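Local structure of molinate hydrolase (Gulosibacter molinativorax, 4UB9) at residues A[323-328]-A[423-428]; A[271-276]-A[296-301]; A[336-341]-A[387-392]; A[251-256]-A[347-352]; A[464-467]-A[472-475]. The protein is a zinc-binding hydrolase of the amidohydrolase family that degrades the thiocarbamate pesticide molinate, probably by cleaving a non-peptide carbon-nitrogen bond. All blocks are in the same frame, centred on the assembly; numbering follows the deposited sequence.

In the fold
Contact 4 is buried and lies close to the zinc site. Contacts 2 and 5 are partly buried. Contacts 1 and 3 sit at the surface. Contacts 1 and 2 share neighbouring barrel strands: the backbone of Met300 pairs with Trp325 and Glu327. Contacts 3 and 4 meet through a salt bridge between Asp340 and Arg352. Contact 5 stands apart, in a hairpin on the other side of the chain's centre from contacts 2 and 4. The chemistry differs with place. In the two surface contacts a tryptophan lies on another segment. Contacts 2 and 4 join arginine to aspartate, and contact 5 combines a backbone bond with a histidine-carboxylate bond.

Contact 1: residues A[323-328]-A[423-428]; sequences QLWSEV and TANPAK
Lys428, held in its helix by the bond from Lys428 N to Ala424 O (3.0 Å), sets its CB against the indole of Trp325. No hydrogen bond crosses this contact, which is made by one ring against one helix face. The six-membered part of the indole does most of the touching. Trp325 CZ3 lies 3.5 Å from Asn425 CG and also touches Asn425 CB. The amide plane is turned 41° from the ring plane, so the two groups do not stack flat. The backbone O of Asn425 lies 4.1 Å above the Trp325 ring plane, over its centre. Trp325 CG stands beside its own backbone N (chi1 -64°), which swings the ring out to the helix. Residues 326-328 form a strand of the TIM barrel of the amidohydrolase family, between strands 299-301 and 368-370. The Trp325 ring also packs on Leu299 and Val369. It is one of the points where helix 424-429 meets the barrel wall; Asn425 also touches Val369. Lys428 adds its aliphatic part: Lys428 CB is 3.9 Å from Trp325 CZ2, approaching obliquely. The chain then bends and leads away, and Lys428 makes a cation-pi contact with Phe433. An alanine in place of Trp325 would probably open a gap between strand and helix and leave the Asn425 side chain without the ring it packs against.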
# COMPACT_ATOMS: atom_id res chain seq x y z
N GLN A 323 26.74 2.08 37.93
CA GLN A 323 27.64 1.15 37.20
C GLN A 323 26.86 0.07 36.44
O GLN A 323 27.08 -1.09 36.59
CB GLN A 323 28.67 0.50 38.15
CG GLN A 323 29.76 1.48 38.57
CD GLN A 323 30.67 1.85 37.39
OE1 GLN A 323 30.66 2.99 36.89
NE2 GLN A 323 31.48 0.89 36.94
N LEU A 324 25.90 0.51 35.68
CA LEU A 324 25.11 -0.38 34.90
C LEU A 324 25.72 -0.52 33.50
O LEU A 324 26.27 0.42 32.96
CB LEU A 324 23.65 0.11 34.79
CG LEU A 324 22.85 0.22 36.08
CD1 LEU A 324 21.50 0.87 35.83
CD2 LEU A 324 22.64 -1.15 36.72
N TRP A 325 25.52 -1.70 32.91
CA TRP A 325 25.98 -1.98 31.57
C TRP A 325 25.02 -1.51 30.49
O TRP A 325 23.84 -1.90 30.47
CB TRP A 325 26.23 -3.46 31.41
CG TRP A 325 27.28 -3.98 32.25
CD1 TRP A 325 27.11 -4.75 33.34
CD2 TRP A 325 28.68 -3.84 32.07
NE1 TRP A 325 28.33 -5.11 33.86
CE2 TRP A 325 29.31 -4.55 33.11
CE3 TRP A 325 29.47 -3.19 31.14
CZ2 TRP A 325 30.69 -4.61 33.25
CZ3 TRP A 325 30.88 -3.24 31.28
CH2 TRP A 325 31.46 -3.94 32.33
N SER A 326 25.54 -0.73 29.58
CA SER A 326 24.82 -0.35 28.34
C SER A 326 25.39 -1.04 27.12
O SER A 326 26.61 -0.97 26.90
CB SER A 326 25.00 1.14 28.11
OG SER A 326 24.42 1.87 29.14
N GLU A 327 24.56 -1.72 26.32
CA GLU A 327 25.02 -2.06 24.98
C GLU A 327 24.59 -0.99 24.05
O GLU A 327 23.56 -0.37 24.22
CB GLU A 327 24.77 -3.51 24.47
CG GLU A 327 23.51 -3.83 23.74
CD GLU A 327 23.51 -3.64 22.23
OE1 GLU A 327 23.70 -4.62 21.47
OE2 GLU A 327 23.19 -2.53 21.82
N VAL A 328 25.44 -0.75 23.06
CA VAL A 328 25.18 0.28 22.05
C VAL A 328 25.52 -0.29 20.71
O VAL A 328 26.24 -1.29 20.63
CB VAL A 328 25.99 1.55 22.26
CG1 VAL A 328 25.72 2.11 23.64
CG2 VAL A 328 27.46 1.25 22.11
N THR A 423 34.67 -8.85 25.09
CA THR A 423 35.10 -10.04 25.79
C THR A 423 34.54 -10.17 27.18
O THR A 423 33.57 -10.84 27.41
CB THR A 423 36.63 -10.13 25.87
OG1 THR A 423 37.18 -8.85 26.11
CG2 THR A 423 37.19 -10.66 24.60
N ALA A 424 35.20 -9.51 28.11
CA ALA A 424 34.85 -9.53 29.50
C ALA A 424 33.53 -8.87 29.83
O ALA A 424 32.81 -9.34 30.66
CB ALA A 424 35.96 -8.92 30.32
N ASN A 425 33.23 -7.76 29.18
CA ASN A 425 32.09 -6.96 29.55
C ASN A 425 30.71 -7.59 29.37
O ASN A 425 29.91 -7.51 30.25
CB ASN A 425 32.19 -5.59 28.88
CG ASN A 425 33.39 -4.79 29.34
OD1 ASN A 425 33.60 -3.70 28.90
ND2 ASN A 425 34.18 -5.35 30.22
N PRO A 426 30.46 -8.25 28.25
CA PRO A 426 29.22 -8.98 28.10
C PRO A 426 29.11 -10.08 29.13
O PRO A 426 28.07 -10.28 29.70
CB PRO A 426 29.33 -9.61 26.72
CG PRO A 426 30.45 -8.94 26.05
CD PRO A 426 31.32 -8.31 27.06
N ALA A 427 30.20 -10.79 29.34
CA ALA A 427 30.20 -11.89 30.26
C ALA A 427 29.78 -11.43 31.65
O ALA A 427 29.06 -12.13 32.35
CB ALA A 427 31.58 -12.53 30.33
N LYS A 428 30.26 -10.26 32.04
CA LYS A 428 29.90 -9.70 33.34
C LYS A 428 28.42 -9.32 33.41
O LYS A 428 27.71 -9.72 34.31
CB LYS A 428 30.74 -8.48 33.68
CG LYS A 428 32.22 -8.75 33.92
CD LYS A 428 32.78 -7.81 34.97
CE LYS A 428 34.27 -8.01 35.21
NZ LYS A 428 34.96 -7.23 34.19

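Contact 2: residues A[271-276]-A[296-301]; sequences EVRRAG and DADLMI
Arg273 and Ala297 are the closest pair along the two backbones, yet their CA atoms are 10.3 Å apart, so a long side chain must span the distance. Arg273 does so from the last turn of helix 262-275. Its chain bends sharply at chi2 (9°), which carries the guanidinium across to the turn before strand 299-301. Two of its nitrogens are used, each at the edge of the group. Arg273 NH1 makes a salt bridge to Asp298 OD2 at 2.8 Å, on the syn side of the carboxylate. The two planes are 75° apart, and Arg273 meets only OD2. Arg273 NH2 donates to the backbone Asp296 O at 2.9 Å, reaching it from above the carbonyl plane, and also makes a weak bond to Arg295 O. Asp298 has further partners: Leu279 N bonds to the same OD2, and Arg431 forms a salt bridge with OD1. These partners probably keep Asp298 ionised and fix its rotation. The carboxylate of Asp296 turns instead to Lys322. The helix itself ends at Gly276 in a Schellman motif: phi is positive, and Gly276 N bonds to Arg273 O at 2.8 Å and weakly to Val272 O. Strand 279-282 follows and runs parallel to 299-301. Tying a helix end to the turn ahead of a nearby parallel strand in this way suits the alternating beta-alpha units of a TIM barrel.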
# COMPACT_ATOMS: atom_id res chain seq x y z
N GLU A 271 9.23 -10.80 38.69
CA GLU A 271 9.28 -12.24 38.32
C GLU A 271 10.63 -12.69 37.72
O GLU A 271 11.01 -13.86 37.82
CB GLU A 271 8.12 -12.61 37.39
CG GLU A 271 6.79 -12.57 38.11
CD GLU A 271 6.68 -13.66 39.20
OE1 GLU A 271 7.30 -14.72 39.04
OE2 GLU A 271 5.98 -13.43 40.20
N VAL A 272 11.27 -11.78 37.00
CA VAL A 272 12.57 -12.06 36.41
C VAL A 272 13.57 -12.20 37.53
O VAL A 272 14.37 -13.15 37.54
CB VAL A 272 13.02 -10.96 35.44
CG1 VAL A 272 14.46 -11.15 35.06
CG2 VAL A 272 12.15 -10.97 34.18
N ARG A 273 13.53 -11.26 38.46
CA ARG A 273 14.40 -11.30 39.67
C ARG A 273 14.17 -12.59 40.43
O ARG A 273 15.11 -13.33 40.70
CB ARG A 273 14.10 -10.17 40.59
CG ARG A 273 14.86 -8.87 40.35
CD ARG A 273 15.65 -8.82 39.07
NE ARG A 273 16.00 -7.44 38.75
CZ ARG A 273 17.09 -7.07 38.09
NH1 ARG A 273 17.97 -7.97 37.68
NH2 ARG A 273 17.31 -5.79 37.85
N ARG A 274 12.91 -12.91 40.67
CA ARG A 274 12.55 -14.16 41.34
C ARG A 274 13.18 -15.35 40.63
O ARG A 274 13.68 -16.28 41.26
CB ARG A 274 11.03 -14.31 41.43
CG ARG A 274 10.52 -15.64 42.01
CD ARG A 274 9.02 -15.98 41.82
NE ARG A 274 8.33 -15.99 43.11
CZ ARG A 274 7.62 -14.97 43.59
NH1 ARG A 274 7.48 -13.85 42.89
NH2 ARG A 274 7.04 -15.05 44.79
N ALA A 275 13.11 -15.36 39.30
CA ALA A 275 13.65 -16.52 38.55
C ALA A 275 15.18 -16.55 38.60
O ALA A 275 15.80 -17.49 38.15
CB ALA A 275 13.14 -16.51 37.10
N GLY A 276 15.77 -15.44 39.01
CA GLY A 276 17.22 -15.34 39.17
C GLY A 276 18.05 -15.31 37.87
O GLY A 276 19.15 -15.79 37.85
N ASP A 296 17.46 -1.03 37.60
CA ASP A 296 18.77 -1.68 37.70
C ASP A 296 18.91 -2.85 36.71
O ASP A 296 19.33 -3.94 37.05
CB ASP A 296 19.03 -2.18 39.14
CG ASP A 296 19.06 -1.03 40.15
OD1 ASP A 296 19.83 -0.06 39.98
OD2 ASP A 296 18.33 -1.12 41.14
N ALA A 297 18.58 -2.58 35.47
CA ALA A 297 18.71 -3.58 34.40
C ALA A 297 20.14 -4.09 34.33
O ALA A 297 21.09 -3.33 34.46
CB ALA A 297 18.34 -2.98 33.08
N ASP A 298 20.28 -5.38 34.15
CA ASP A 298 21.60 -6.00 33.99
C ASP A 298 22.26 -5.59 32.68
O ASP A 298 23.47 -5.46 32.59
CB ASP A 298 21.48 -7.53 34.03
CG ASP A 298 21.07 -8.03 35.41
OD1 ASP A 298 21.97 -8.13 36.25
OD2 ASP A 298 19.87 -8.23 35.68
N LEU A 299 21.45 -5.44 31.64
CA LEU A 299 21.95 -4.98 30.38
C LEU A 299 20.87 -4.25 29.62
O LEU A 299 19.79 -4.77 29.39
CB LEU A 299 22.52 -6.15 29.56
CG LEU A 299 23.14 -5.72 28.21
CD1 LEU A 299 24.33 -4.81 28.41
CD2 LEU A 299 23.54 -6.95 27.43
N MET A 300 21.21 -3.07 29.16
CA MET A 300 20.31 -2.23 28.40
C MET A 300 20.68 -2.21 26.90
O MET A 300 21.67 -1.61 26.47
CB MET A 300 20.33 -0.82 29.00
CG MET A 300 19.74 -0.85 30.40
SD MET A 300 19.84 0.71 31.26
CE MET A 300 21.62 0.78 31.49
N ILE A 301 19.84 -2.85 26.10
CA ILE A 301 20.07 -2.98 24.66
C ILE A 301 19.79 -1.66 23.93
O ILE A 301 18.82 -0.95 24.21
CB ILE A 301 19.26 -4.11 24.06
CG1 ILE A 301 19.49 -5.40 24.82
CG2 ILE A 301 19.59 -4.31 22.60
CD1 ILE A 301 20.91 -5.94 24.77

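Contact 3: residues A[336-341]-A[387-392]; sequences QAWMDS and QGELHE
Trp338 lays one ring face on the backbone of Gly388 and Glu389, joining two helices that follow successive strands of the TIM barrel. Helix 333-341 comes after strand 326-328, and helix 387-390 after strand 368-370. The side chain leaves its helix with CG opposite the backbone N (chi1 172°). Trp338 CB passes 3.9 Å from Gly388 O. CG then lies over the Gly388 carbonyl group. Trp338 CD1 sits 3.5 Å from Gly388 CA, and that CA makes a CH-pi contact over the five-membered ring. A CB at Gly388 would clash with Trp338 CD1, consistent with glycine permitting this approach. Further along, Trp338 CE2 lies 3.5 Å from Glu389 N, which sits over the ring system. The six-membered ring receives Glu389 CB over its face in a second CH-pi contact, 3.7 Å from the ring centre. Glu389 extends past the far end of the indole, its carboxylate plane inclined only 25° to the ring. Glu392, beyond the second helix, adds a polar tie by bonding to Thr332 and Gln406. Ser341 OG donates to Trp338 O at 2.6 Å, while at the far rim Glu389 OE1 lies 3.7 Å from Trp338 CH2.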
# COMPACT_ATOMS: atom_id res chain seq x y z
N GLN A 336 27.56 5.00 7.83
CA GLN A 336 26.58 6.04 8.12
C GLN A 336 26.51 7.04 7.02
O GLN A 336 25.45 7.62 6.74
CB GLN A 336 26.91 6.79 9.45
CG GLN A 336 25.81 7.77 9.90
CD GLN A 336 24.40 7.13 10.13
OE1 GLN A 336 23.36 7.69 9.75
NE2 GLN A 336 24.39 5.97 10.75
N ALA A 337 27.66 7.36 6.46
CA ALA A 337 27.69 8.31 5.33
C ALA A 337 26.94 7.71 4.12
O ALA A 337 26.27 8.43 3.38
CB ALA A 337 29.12 8.63 4.93
N TRP A 338 27.08 6.40 3.92
CA TRP A 338 26.34 5.78 2.88
C TRP A 338 24.81 5.91 3.13
O TRP A 338 24.03 6.32 2.27
CB TRP A 338 26.76 4.32 2.71
CG TRP A 338 25.82 3.66 1.76
CD1 TRP A 338 25.83 3.78 0.41
CD2 TRP A 338 24.67 2.89 2.09
NE1 TRP A 338 24.78 3.11 -0.12
CE2 TRP A 338 24.04 2.56 0.89
CE3 TRP A 338 24.11 2.45 3.29
CZ2 TRP A 338 22.88 1.80 0.83
CZ3 TRP A 338 22.97 1.69 3.25
CH2 TRP A 338 22.35 1.37 2.02
N MET A 339 24.42 5.57 4.35
CA MET A 339 23.03 5.63 4.77
C MET A 339 22.47 6.98 4.57
O MET A 339 21.37 7.15 4.00
CB MET A 339 22.87 5.28 6.23
CG MET A 339 22.82 3.82 6.52
SD MET A 339 22.85 3.57 8.31
CE MET A 339 22.24 1.90 8.42
N ASP A 340 23.20 7.98 5.02
CA ASP A 340 22.75 9.38 4.85
C ASP A 340 22.66 9.77 3.35
O ASP A 340 21.76 10.47 2.94
CB ASP A 340 23.64 10.37 5.62
CG ASP A 340 23.53 10.19 7.14
OD1 ASP A 340 22.52 9.62 7.63
OD2 ASP A 340 24.43 10.61 7.88
N SER A 341 23.57 9.25 2.55
CA SER A 341 23.61 9.62 1.14
C SER A 341 22.39 9.09 0.39
O SER A 341 22.00 9.67 -0.60
CB SER A 341 24.88 9.10 0.47
OG SER A 341 24.75 7.72 0.16
N GLN A 387 27.38 -1.92 -3.01
CA GLN A 387 28.70 -1.92 -2.32
C GLN A 387 28.66 -1.12 -1.05
O GLN A 387 29.16 -1.57 -0.03
CB GLN A 387 29.80 -1.27 -3.17
CG GLN A 387 30.47 -2.23 -4.13
CD GLN A 387 30.73 -3.58 -3.48
OE1 GLN A 387 31.57 -3.70 -2.59
NE2 GLN A 387 29.98 -4.60 -3.90
N GLY A 388 28.05 0.06 -1.13
CA GLY A 388 27.94 0.97 0.01
C GLY A 388 27.15 0.40 1.18
O GLY A 388 27.51 0.56 2.34
N GLU A 389 26.09 -0.33 0.85
CA GLU A 389 25.25 -0.95 1.87
C GLU A 389 26.01 -2.06 2.55
O GLU A 389 25.87 -2.24 3.77
CB GLU A 389 23.95 -1.50 1.29
CG GLU A 389 22.99 -2.06 2.36
CD GLU A 389 21.54 -2.24 1.90
OE1 GLU A 389 21.21 -1.92 0.74
OE2 GLU A 389 20.73 -2.71 2.70
N LEU A 390 26.74 -2.83 1.76
CA LEU A 390 27.45 -3.98 2.32
C LEU A 390 28.67 -3.60 3.08
O LEU A 390 29.08 -4.30 3.99
CB LEU A 390 27.91 -4.92 1.23
CG LEU A 390 26.81 -5.80 0.65
CD1 LEU A 390 27.29 -6.37 -0.70
CD2 LEU A 390 26.43 -6.90 1.62
N HIS A 391 29.27 -2.49 2.69
CA HIS A 391 30.55 -2.08 3.26
C HIS A 391 30.37 -1.62 4.71
O HIS A 391 29.75 -0.60 4.99
CB HIS A 391 31.17 -0.95 2.43
CG HIS A 391 32.48 -0.46 2.96
ND1 HIS A 391 33.61 -1.26 2.99
CD2 HIS A 391 32.86 0.74 3.45
CE1 HIS A 391 34.61 -0.59 3.53
NE2 HIS A 391 34.19 0.63 3.80
N GLU A 392 30.93 -2.39 5.61
CA GLU A 392 30.85 -2.12 7.06
C GLU A 392 29.39 -2.11 7.52
O GLU A 392 28.98 -1.32 8.36
CB GLU A 392 31.59 -0.83 7.42
CG GLU A 392 33.11 -0.98 7.30
CD GLU A 392 33.90 0.32 7.39
OE1 GLU A 392 33.33 1.43 7.65
OE2 GLU A 392 35.13 0.22 7.11

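Contact 4: residues A[251-256]-A[347-352]; sequences LGFRAP and ADFSGR
A salt-bridge network of Arg254, Asp348 and Arg352, with a phenylalanine pair beside it, joins the loop after helix 248-251 to the short, weakly bonded helix 347-350, close to the metal site of the TIM barrel. Asp348 is the centre. Arg254 NH1 donates to Asp348 OD2 from the edge of its guanidinium; the modelled 2.5 Å is very short, and the exact length is doubtful. Arg352 NH1 takes the other oxygen, Asp348 OD1, at 2.6 Å and from above the carboxylate plane. Both arginines gather on the one carboxylate, which probably offsets their charges. Arg352 has a second partner in Asp340, on helix 333-341.

Phe253 lies alongside Asp348, with Phe253 CD1 3.4 Å from Asp348 CB. Its ring plane is nearly perpendicular to the carboxylate. One face of the ring carries the peptide between Asp348 and Phe349, with Phe349 N 4.1 Å above its centre. Phe349 CG lies opposite its backbone N (chi1 -165°), which brings Phe349 CD2 to 3.9 Å from Phe253 CZ, an oblique apolar contact. The Phe349 side chain is about 6 Å from the zinc ion and about 5 Å from the side chain of the zinc ligand His302. The loop also reaches the second subunit, where Pro256 O bonds to Arg214 of that chain. Ala347 CB lies 3.5 Å above the guanidinium plane of Arg352.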
# COMPACT_ATOMS: atom_id res chain seq x y z
N LEU A 251 6.58 3.80 12.14
CA LEU A 251 6.41 5.18 12.56
C LEU A 251 7.66 6.04 12.60
O LEU A 251 7.59 7.24 12.85
CB LEU A 251 5.80 5.20 13.98
CG LEU A 251 4.41 4.58 14.06
CD1 LEU A 251 3.96 4.55 15.51
CD2 LEU A 251 3.43 5.36 13.22
N GLY A 252 8.81 5.44 12.35
CA GLY A 252 10.07 6.19 12.41
C GLY A 252 10.61 6.18 13.83
O GLY A 252 10.08 5.48 14.69
N PHE A 253 11.67 6.95 14.06
CA PHE A 253 12.47 6.83 15.27
C PHE A 253 12.07 7.88 16.34
O PHE A 253 12.65 7.90 17.40
CB PHE A 253 14.01 6.85 14.93
CG PHE A 253 14.50 5.58 14.30
CD1 PHE A 253 14.38 5.36 12.93
CD2 PHE A 253 15.02 4.53 15.08
CE1 PHE A 253 14.74 4.13 12.36
CE2 PHE A 253 15.42 3.30 14.52
CZ PHE A 253 15.27 3.10 13.15
N ARG A 254 11.09 8.71 16.05
CA ARG A 254 10.82 9.91 16.83
C ARG A 254 9.44 9.96 17.43
O ARG A 254 8.91 11.01 17.71
CB ARG A 254 11.03 11.14 15.94
CG ARG A 254 12.51 11.45 15.66
CD ARG A 254 12.90 11.51 14.18
NE ARG A 254 13.55 12.77 13.87
CZ ARG A 254 14.72 12.94 13.27
NH1 ARG A 254 15.43 11.92 12.82
NH2 ARG A 254 15.18 14.15 13.07
N ALA A 255 8.82 8.81 17.61
CA ALA A 255 7.46 8.76 18.21
C ALA A 255 7.31 7.52 19.11
O ALA A 255 6.46 6.69 18.87
CB ALA A 255 6.41 8.72 17.12
N PRO A 256 8.15 7.40 20.13
CA PRO A 256 8.13 6.22 20.97
C PRO A 256 7.03 6.20 22.02
O PRO A 256 6.46 7.24 22.42
CB PRO A 256 9.50 6.30 21.67
CG PRO A 256 9.68 7.76 21.87
CD PRO A 256 9.15 8.38 20.59
N ALA A 347 18.70 5.31 8.87
CA ALA A 347 19.80 6.24 9.11
C ALA A 347 19.78 6.80 10.53
O ALA A 347 20.83 7.06 11.12
CB ALA A 347 19.73 7.39 8.13
N ASP A 348 18.57 6.96 11.05
CA ASP A 348 18.32 7.37 12.43
C ASP A 348 18.65 6.36 13.52
O ASP A 348 18.62 6.70 14.70
CB ASP A 348 16.84 7.73 12.60
CG ASP A 348 16.54 9.15 12.26
OD1 ASP A 348 17.49 9.90 11.94
OD2 ASP A 348 15.34 9.52 12.30
N PHE A 349 18.89 5.13 13.13
CA PHE A 349 19.14 4.03 14.06
C PHE A 349 20.39 4.36 14.88
O PHE A 349 20.32 4.41 16.11
CB PHE A 349 19.30 2.76 13.25
CG PHE A 349 19.20 1.48 14.02
CD1 PHE A 349 20.16 1.13 14.97
CD2 PHE A 349 18.22 0.53 13.67
CE1 PHE A 349 20.11 -0.11 15.62
CE2 PHE A 349 18.15 -0.70 14.32
CZ PHE A 349 19.09 -1.03 15.30
N SER A 350 21.48 4.69 14.21
CA SER A 350 22.78 5.01 14.87
C SER A 350 23.42 6.33 14.48
O SER A 350 24.46 6.70 15.02
CB SER A 350 23.78 3.94 14.55
OG SER A 350 23.22 2.66 14.83
N GLY A 351 22.75 7.05 13.60
CA GLY A 351 23.25 8.31 13.15
C GLY A 351 22.77 9.51 13.91
O GLY A 351 22.02 9.41 14.91
N ARG A 352 23.23 10.67 13.43
CA ARG A 352 22.90 12.00 13.98
C ARG A 352 23.05 12.01 15.53
O ARG A 352 24.11 11.68 16.04
CB ARG A 352 21.49 12.49 13.52
CG ARG A 352 21.25 12.62 12.03
CD ARG A 352 20.95 11.25 11.41
NE ARG A 352 20.89 11.24 9.94
CZ ARG A 352 19.78 11.01 9.22
NH1 ARG A 352 18.62 10.73 9.80
NH2 ARG A 352 19.85 11.04 7.88

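Contact 5: residues A[464-467]-A[472-475]; sequences LSHV and REID
Val467 and Ile474 form the packed, buried part of this contact, whereas His466 and Glu473 make its more open, polar side, held by one short bond. Ile474 N bonds to Val467 O at 2.8 Å. The same oxygen receives a CA-H contact from Glu473, with Glu473 CA 3.6 Å from Val467 O. Val467 CG1 and Ile474 CG1 are 4.1 Å apart, and both side chains also rest on Leu134 of helix 122-135.

On the partly exposed side, the bond from His466 ND1 to Glu473 OE2, 2.6 Å, is almost straight (176° at the hydrogen). The oxygen lies in the imidazole plane; the ring meets it on the syn side, tilted from the carboxylate plane. Glu473 reaches it with an extended chain, CG opposite the backbone N (chi1 -175°). Its other oxygen, OE1, makes a salt bridge with Arg80. Replacing His466 by an alanine would probably leave Glu473 OE2 without this donor and the carboxylate freer to turn. Ser465 and His466 both face Val449, a classic beta bulge in strand 464-469 where it pairs with 447-450. The arrangement is an antiparallel beta hairpin, strands 464-469 and 472-473, added to strand 447-450 of a mixed sheet.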
# COMPACT_ATOMS: atom_id res chain seq x y z
N LEU A 464 42.70 -13.23 12.41
CA LEU A 464 42.60 -14.54 13.10
C LEU A 464 43.42 -15.65 12.48
O LEU A 464 43.27 -15.92 11.33
CB LEU A 464 41.17 -15.04 13.10
CG LEU A 464 40.21 -14.40 14.10
CD1 LEU A 464 38.78 -14.78 13.70
CD2 LEU A 464 40.53 -14.89 15.49
N SER A 465 44.23 -16.30 13.29
CA SER A 465 45.03 -17.47 12.89
C SER A 465 44.51 -18.73 13.46
O SER A 465 44.61 -19.75 12.84
CB SER A 465 46.46 -17.40 13.45
OG SER A 465 47.17 -16.36 12.86
N HIS A 466 44.03 -18.66 14.69
CA HIS A 466 43.55 -19.85 15.40
C HIS A 466 42.33 -19.53 16.23
O HIS A 466 42.22 -18.46 16.82
CB HIS A 466 44.62 -20.45 16.30
CG HIS A 466 45.86 -20.83 15.55
ND1 HIS A 466 46.07 -22.10 15.06
CD2 HIS A 466 46.93 -20.09 15.16
CE1 HIS A 466 47.22 -22.13 14.41
NE2 HIS A 466 47.76 -20.92 14.45
N VAL A 467 41.45 -20.53 16.33
CA VAL A 467 40.25 -20.42 17.16
C VAL A 467 40.12 -21.68 17.97
O VAL A 467 40.12 -22.77 17.43
CB VAL A 467 38.98 -20.22 16.32
CG1 VAL A 467 37.76 -20.18 17.22
CG2 VAL A 467 39.05 -18.93 15.49
N ARG A 472 39.61 -27.08 22.37
CA ARG A 472 39.52 -27.81 21.13
C ARG A 472 39.70 -26.83 20.01
O ARG A 472 39.02 -25.82 19.94
CB ARG A 472 38.16 -28.44 21.05
CG ARG A 472 37.90 -29.21 19.77
CD ARG A 472 36.52 -29.84 19.87
NE ARG A 472 35.77 -29.38 18.72
CZ ARG A 472 34.79 -28.49 18.73
NH1 ARG A 472 34.34 -27.95 19.84
NH2 ARG A 472 34.24 -28.17 17.59
N GLU A 473 40.69 -27.07 19.18
CA GLU A 473 40.96 -26.16 18.08
C GLU A 473 39.92 -26.40 17.01
O GLU A 473 39.55 -27.51 16.71
CB GLU A 473 42.37 -26.30 17.50
CG GLU A 473 42.68 -25.24 16.42
CD GLU A 473 44.15 -25.17 15.97
OE1 GLU A 473 44.96 -26.08 16.34
OE2 GLU A 473 44.49 -24.18 15.28
N ILE A 474 39.54 -25.32 16.38
CA ILE A 474 38.49 -25.33 15.39
C ILE A 474 39.06 -25.11 14.01
O ILE A 474 39.80 -24.15 13.79
CB ILE A 474 37.47 -24.17 15.68
CG1 ILE A 474 36.95 -24.23 17.12
CG2 ILE A 474 36.32 -24.20 14.69
CD1 ILE A 474 36.26 -25.52 17.51
N ASP A 475 38.62 -25.92 13.05
CA ASP A 475 38.89 -25.61 11.61
C ASP A 475 37.94 -24.50 11.13
O ASP A 475 36.96 -24.73 10.41
CB ASP A 475 38.78 -26.85 10.71
CG ASP A 475 39.04 -26.54 9.27
OD1 ASP A 475 39.55 -25.41 8.95
OD2 ASP A 475 38.69 -27.39 8.43